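Local atomic coordinates of uncharacterized aldehyde dehydrogenase AldY (Bacillus subtilis, PDB entry 4DNG), a protein that probably oxidises aldehydes to carboxylates with NAD(+) and may protect cells against stress from ethanol and related compounds. Residues Lys44-Ala49 against Asp216-Asn221; Asp51-Ala56 against Gly171-His176. All coordinates share one frame; numbering follows the deposited sequence. Where two conformers were deposited one is given.

Interaction 1: Lys44-Ala49 against Asp216-Asn221; sequences KQLEDA and DGMLTN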
loop_
_atom_site.group_PDB
_atom_site.type_symbol
_atom_site.label_atom_id
_atom_site.label_comp_id
_atom_site.label_asym_id
_atom_site.label_seq_id
_atom_site.Cartn_x
_atom_site.Cartn_y
_atom_site.Cartn_z
ATOM N N LYS A 44 -3.697 -18.647 21.353
ATOM C CA LYS A 44 -4.173 -17.785 22.421
ATOM C C LYS A 44 -3.077 -16.809 22.877
ATOM O O LYS A 44 -3.323 -15.605 22.968
ATOM C CB LYS A 44 -4.714 -18.617 23.587
ATOM C CG LYS A 44 -5.842 -17.951 24.368
ATOM C CD LYS A 44 -5.321 -17.067 25.488
ATOM C CE LYS A 44 -6.432 -16.218 26.084
ATOM N NZ LYS A 44 -5.929 -15.468 27.270
ATOM N N GLN A 45 -1.871 -17.323 23.128
ATOM C CA GLN A 45 -0.716 -16.492 23.520
ATOM C C GLN A 45 -0.414 -15.344 22.523
ATOM O O GLN A 45 -0.076 -14.215 22.929
ATOM C CB GLN A 45 0.528 -17.371 23.702
ATOM C CG GLN A 45 0.521 -18.230 24.957
ATOM C CD GLN A 45 1.794 -19.031 25.127
ATOM O OE1 GLN A 45 1.975 -20.074 24.498
ATOM N NE2 GLN A 45 2.681 -18.557 25.994
ATOM N N LEU A 46 -0.533 -15.643 21.229
ATOM C CA LEU A 46 -0.344 -14.635 20.172
ATOM C C LEU A 46 -1.386 -13.543 20.292
ATOM O O LEU A 46 -1.049 -12.362 20.287
ATOM C CB LEU A 46 -0.371 -15.267 18.766
ATOM C CG LEU A 46 -0.135 -14.409 17.514
ATOM C CD1 LEU A 46 1.237 -13.748 17.522
ATOM C CD2 LEU A 46 -0.333 -15.238 16.247
ATOM N N GLU A 47 -2.650 -13.939 20.423
ATOM C CA GLU A 47 -3.719 -12.961 20.658
ATOM C C GLU A 47 -3.480 -12.126 21.921
ATOM O O GLU A 47 -3.654 -10.917 21.870
ATOM C CB GLU A 47 -5.097 -13.606 20.663
ATOM C CG GLU A 47 -5.490 -14.230 19.334
ATOM C CD GLU A 47 -6.365 -15.468 19.496
ATOM O OE1 GLU A 47 -6.415 -16.027 20.610
ATOM O OE2 GLU A 47 -6.996 -15.903 18.514
ATOM N N ASP A 48 -3.068 -12.735 23.037
ATOM C CA ASP A 48 -2.653 -11.924 24.197
ATOM C C ASP A 48 -1.601 -10.877 23.778
ATOM O O ASP A 48 -1.730 -9.686 24.088
ATOM C CB ASP A 48 -2.083 -12.779 25.327
ATOM C CG ASP A 48 -3.116 -13.683 25.978
ATOM O OD1 ASP A 48 -4.332 -13.524 25.728
ATOM O OD2 ASP A 48 -2.687 -14.564 26.753
ATOM N N ALA A 49 -0.583 -11.337 23.048
ATOM C CA ALA A 49 0.542 -10.510 22.632
ATOM C C ALA A 49 0.122 -9.318 21.778
ATOM O O ALA A 49 0.560 -8.193 22.021
ATOM C CB ALA A 49 1.568 -11.361 21.910
ATOM N N ASP A 216 -2.927 -18.595 10.428
ATOM C CA ASP A 216 -2.744 -17.266 9.859
ATOM C C ASP A 216 -2.752 -16.160 10.942
ATOM O O ASP A 216 -2.689 -14.969 10.619
ATOM C CB ASP A 216 -3.783 -17.001 8.758
ATOM C CG ASP A 216 -3.542 -17.846 7.505
ATOM O OD1 ASP A 216 -2.354 -18.068 7.154
ATOM O OD2 ASP A 216 -4.544 -18.287 6.876
ATOM N N GLY A 217 -2.805 -16.562 12.217
ATOM C CA GLY A 217 -2.709 -15.645 13.371
ATOM C C GLY A 217 -1.930 -14.328 13.260
ATOM O O GLY A 217 -2.336 -13.326 13.844
ATOM N N MET A 218 -0.817 -14.306 12.518
ATOM C CA MET A 218 -0.060 -13.074 12.322
ATOM C C MET A 218 -0.755 -12.137 11.318
ATOM O O MET A 218 -0.392 -10.957 11.201
ATOM C CB MET A 218 1.360 -13.402 11.845
ATOM C CG MET A 218 2.229 -14.139 12.870
ATOM S SD MET A 218 2.665 -13.078 14.262
ATOM C CE MET A 218 3.723 -11.858 13.534
ATOM N N LEU A 219 -1.775 -12.666 10.629
ATOM C CA LEU A 219 -2.340 -12.046 9.460
ATOM C C LEU A 219 -3.749 -11.549 9.709
ATOM O O LEU A 219 -4.126 -10.463 9.253
ATOM C CB LEU A 219 -2.350 -13.046 8.301
ATOM C CG LEU A 219 -1.067 -13.785 7.864
ATOM C CD1 LEU A 219 -1.281 -14.513 6.532
ATOM C CD2 LEU A 219 0.131 -12.857 7.766
ATOM N N THR A 220 -4.513 -12.344 10.448
ATOM C CA THR A 220 -5.965 -12.185 10.599
ATOM C C THR A 220 -6.366 -11.297 11.776
ATOM O O THR A 220 -7.484 -10.768 11.836
ATOM C CB THR A 220 -6.606 -13.561 10.862
ATOM O OG1 THR A 220 -6.398 -14.408 9.726
ATOM C CG2 THR A 220 -8.096 -13.403 11.061
ATOM N N ASN A 221 -5.477 -11.180 12.751
ATOM C CA ASN A 221 -5.808 -10.445 13.929
ATOM C C ASN A 221 -6.162 -9.034 13.470
ATOM O O ASN A 221 -5.411 -8.431 12.681
ATOM C CB ASN A 221 -4.641 -10.454 14.923
ATOM C CG ASN A 221 -5.043 -9.930 16.289
ATOM O OD1 ASN A 221 -5.493 -8.800 16.410
ATOM N ND2 ASN A 221 -4.890 -10.747 17.314
#

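Interaction 2: Asp51-Ala56 against Gly171-His176; sequences DIAQKA and GNSVVH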
loop_
_atom_site.group_PDB
_atom_site.type_symbol
_atom_site.label_atom_id
_atom_site.label_comp_id
_atom_site.label_asym_id
_atom_site.label_seq_id
_atom_site.Cartn_x
_atom_site.Cartn_y
_atom_site.Cartn_z
ATOM N N ASP A 51 -2.943 -8.039 21.857
ATOM C CA ASP A 51 -3.711 -7.275 22.846
ATOM C C ASP A 51 -2.748 -6.420 23.702
ATOM O O ASP A 51 -2.939 -5.198 23.853
ATOM C CB ASP A 51 -4.564 -8.271 23.663
ATOM C CG ASP A 51 -5.172 -7.679 24.929
ATOM O OD1 ASP A 51 -5.343 -6.444 25.027
ATOM O OD2 ASP A 51 -5.500 -8.485 25.833
ATOM N N ILE A 52 -1.701 -7.064 24.230
ATOM C CA ILE A 52 -0.671 -6.394 25.006
ATOM C C ILE A 52 0.106 -5.322 24.220
ATOM O O ILE A 52 0.433 -4.257 24.760
ATOM C CB ILE A 52 0.310 -7.424 25.582
ATOM C CG1 ILE A 52 -0.324 -8.153 26.768
ATOM C CG2 ILE A 52 1.598 -6.748 26.011
ATOM C CD1 ILE A 52 0.373 -9.455 27.125
ATOM N N ALA A 53 0.413 -5.607 22.952
ATOM C CA ALA A 53 1.102 -4.642 22.107
ATOM C C ALA A 53 0.256 -3.377 21.842
ATOM O O ALA A 53 0.790 -2.245 21.806
ATOM C CB ALA A 53 1.552 -5.297 20.807
ATOM N N GLN A 54 -1.057 -3.567 21.680
ATOM C CA GLN A 54 -1.981 -2.444 21.479
ATOM C C GLN A 54 -2.013 -1.493 22.674
ATOM O O GLN A 54 -2.028 -0.261 22.506
ATOM C CB GLN A 54 -3.391 -2.930 21.175
ATOM C CG GLN A 54 -4.352 -1.805 20.823
ATOM C CD GLN A 54 -5.629 -2.326 20.195
ATOM O OE1 GLN A 54 -5.962 -1.978 19.050
ATOM N NE2 GLN A 54 -6.349 -3.178 20.932
ATOM N N LYS A 55 -2.034 -2.067 23.873
ATOM C CA LYS A 55 -2.022 -1.252 25.080
ATOM C C LYS A 55 -0.720 -0.445 25.125
ATOM O O LYS A 55 -0.753 0.793 25.107
ATOM C CB LYS A 55 -2.224 -2.091 26.351
ATOM C CG LYS A 55 -2.120 -1.256 27.626
ATOM C CD LYS A 55 -2.654 -1.967 28.859
ATOM C CE LYS A 55 -3.162 -0.942 29.854
ATOM N NZ LYS A 55 -4.098 -1.547 30.845
ATOM N N ALA A 56 0.414 -1.151 25.110
ATOM C CA ALA A 56 1.728 -0.515 25.267
ATOM C C ALA A 56 1.996 0.600 24.257
ATOM O O ALA A 56 2.649 1.596 24.583
ATOM C CB ALA A 56 2.831 -1.548 25.241
ATOM N N GLY A 171 7.315 5.153 17.362
ATOM C CA GLY A 171 6.270 5.063 18.373
ATOM C C GLY A 171 5.306 3.920 18.204
ATOM O O GLY A 171 4.227 3.922 18.798
ATOM N N ASN A 172 5.672 2.942 17.391
ATOM C CA ASN A 172 4.835 1.757 17.242
ATOM C C ASN A 172 5.229 0.680 18.243
ATOM O O ASN A 172 6.252 0.788 18.914
ATOM C CB ASN A 172 4.932 1.205 15.820
ATOM C CG ASN A 172 4.641 2.252 14.777
ATOM O OD1 ASN A 172 3.489 2.685 14.630
ATOM N ND2 ASN A 172 5.685 2.671 14.039
ATOM N N SER A 173 4.394 -0.339 18.348
ATOM C CA SER A 173 4.738 -1.560 19.051
ATOM C C SER A 173 4.786 -2.668 18.011
ATOM O O SER A 173 4.428 -2.445 16.848
ATOM C CB SER A 173 3.684 -1.883 20.089
ATOM O OG SER A 173 2.499 -2.328 19.440
ATOM N N VAL A 174 5.198 -3.865 18.419
ATOM C CA VAL A 174 5.592 -4.894 17.450
ATOM C C VAL A 174 5.336 -6.268 18.033
ATOM O O VAL A 174 5.762 -6.580 19.155
ATOM C CB VAL A 174 7.104 -4.783 17.091
ATOM C CG1 VAL A 174 7.542 -5.809 16.030
ATOM C CG2 VAL A 174 7.437 -3.375 16.625
ATOM N N VAL A 175 4.637 -7.090 17.264
ATOM C CA VAL A 175 4.618 -8.504 17.520
ATOM C C VAL A 175 5.389 -9.189 16.408
ATOM O O VAL A 175 5.036 -9.071 15.216
ATOM C CB VAL A 175 3.195 -9.014 17.587
ATOM C CG1 VAL A 175 3.176 -10.547 17.682
ATOM C CG2 VAL A 175 2.491 -8.344 18.749
ATOM N N HIS A 176 6.444 -9.898 16.808
ATOM C CA HIS A 176 7.445 -10.407 15.868
ATOM C C HIS A 176 7.595 -11.903 15.938
ATOM O O HIS A 176 7.713 -12.468 17.044
ATOM C CB HIS A 176 8.780 -9.762 16.169
ATOM C CG HIS A 176 9.861 -10.164 15.213
ATOM N ND1 HIS A 176 9.758 -9.968 13.885
ATOM C CD2 HIS A 176 11.092 -10.775 15.426
ATOM C CE1 HIS A 176 10.846 -10.447 13.278
ATOM N NE2 HIS A 176 11.667 -10.930 14.226
#

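Interaction 1: Lys44-Ala49 against Asp216-Asn221
In the NAD(+)-binding Rossmann-like domain of this aldehyde dehydrogenase, Leu46 of helix 43-60 packs against Gly217 and Met218 in the short, loosely formed helical turn 217-220 that precedes strand 226-231. The two methyls of Leu46 divide the work. CD2 rests on the backbone of the turn, 3.5 Å from Gly217 C, where the lack of a side chain on Gly217 leaves room for the leucine. CD1 meets the sulfur of the neighbouring residue, at 3.6 Å from Met218 SD. With CG anti to the backbone N (chi1 -177°), the isobutyl group of Leu46 reaches across to the turn and crosses the methionine chain at about a right angle. The CA-CB bond of Met218 itself leads away from helix 43-60; bends at chi2 and chi3 fold the thioether back until its sulfur faces the leucine. Both side chains are buried: Met207 and Val175 border Leu46, and Lys177 and Ile150 border Met218. Met218 lies about 9 Å, side chain to side chain, from Val235, which by similarity belongs to the NAD(+) site. Nearer solvent the packing is looser: Asn221 extends its amide beside the aliphatic part of Glu47 while its OD1 accepts a hydrogen bond from Ile223 N. The carboxylate and amide planes stand 61° apart, and the nearest approach is 4.1 Å, from Glu47 CG to Asn221 ND2.

Interaction 2: Asp51-Ala56 against Gly171-His176
Ala53 and Ser173 face each other, their CA-CB bonds each directed at the other segment, and the serine hydroxyl lies against both the methyl and the carbonyl of the alanine. Ser173 OG donates a weak hydrogen bond to Ala53 O over 2.9 Å and also lies 3.4 Å from Ala53 CB. The rotamer accounts for this double approach: chi1 of 72° sets OG between the backbone N and the carbonyl carbon of its own residue, leaning over the helix surface. Ser173 CB follows the hydroxyl in, 3.4 Å from Ala53 O, so the carbonyl oxygen is touched by the carbon as well as by the hydroxyl. Farther along the strand, Val175 gives the methyl of Ala53 an apolar neighbour. Its CG2 branch, anti to the carbonyl carbon, makes that contact at 3.8 Å from Ala53 CB. The small alanine thus lets helix and strand come near, with CA atoms of Ala53 and Ser173 5.7 Å apart. This is helix-on-sheet packing in the Rossmann-like NAD(+)-binding domain: helix 43-60 lies over strand 173-177, which runs parallel to strand 135-150, and the axes of 51-56 and 173-176 approach to 7.7 Å with their directions 162° apart, nearly antiparallel. Val146 of the neighbouring strand touches both Ala53 and Ser173, extending the floor beneath the helix. Val174, between the two contact residues, directs its CA-CB bond away from helix 43-60 and packs on Ala167 of helix 156-169. That helix ends in a Schellman motif with Gly171 at C-prime, its positive phi turning the chain into the strand; Asn172 N bonds to Ala167 O and Gly171 N to Ile168 O.

From the N terminus, the chain enters helix 43-60, whose earlier turns supply interaction 1 and whose later turns supply interaction 2. After about 115 residues, mostly helical, it returns as strand 173-177 and closes the inner loop at interaction 2. It then continues to the turn 217-220, where interaction 1 closes the outer loop, so the second contact is nested within the first. Their centres lie 12 Å apart. Val175 bridges them: its CG1 packs 3.7 Å from Leu46 CD1, while its O lies 3.5 Å from Met218 CE. Together the contacts tie one early helix to a sheet strand and to the turn leading into strand 226-231.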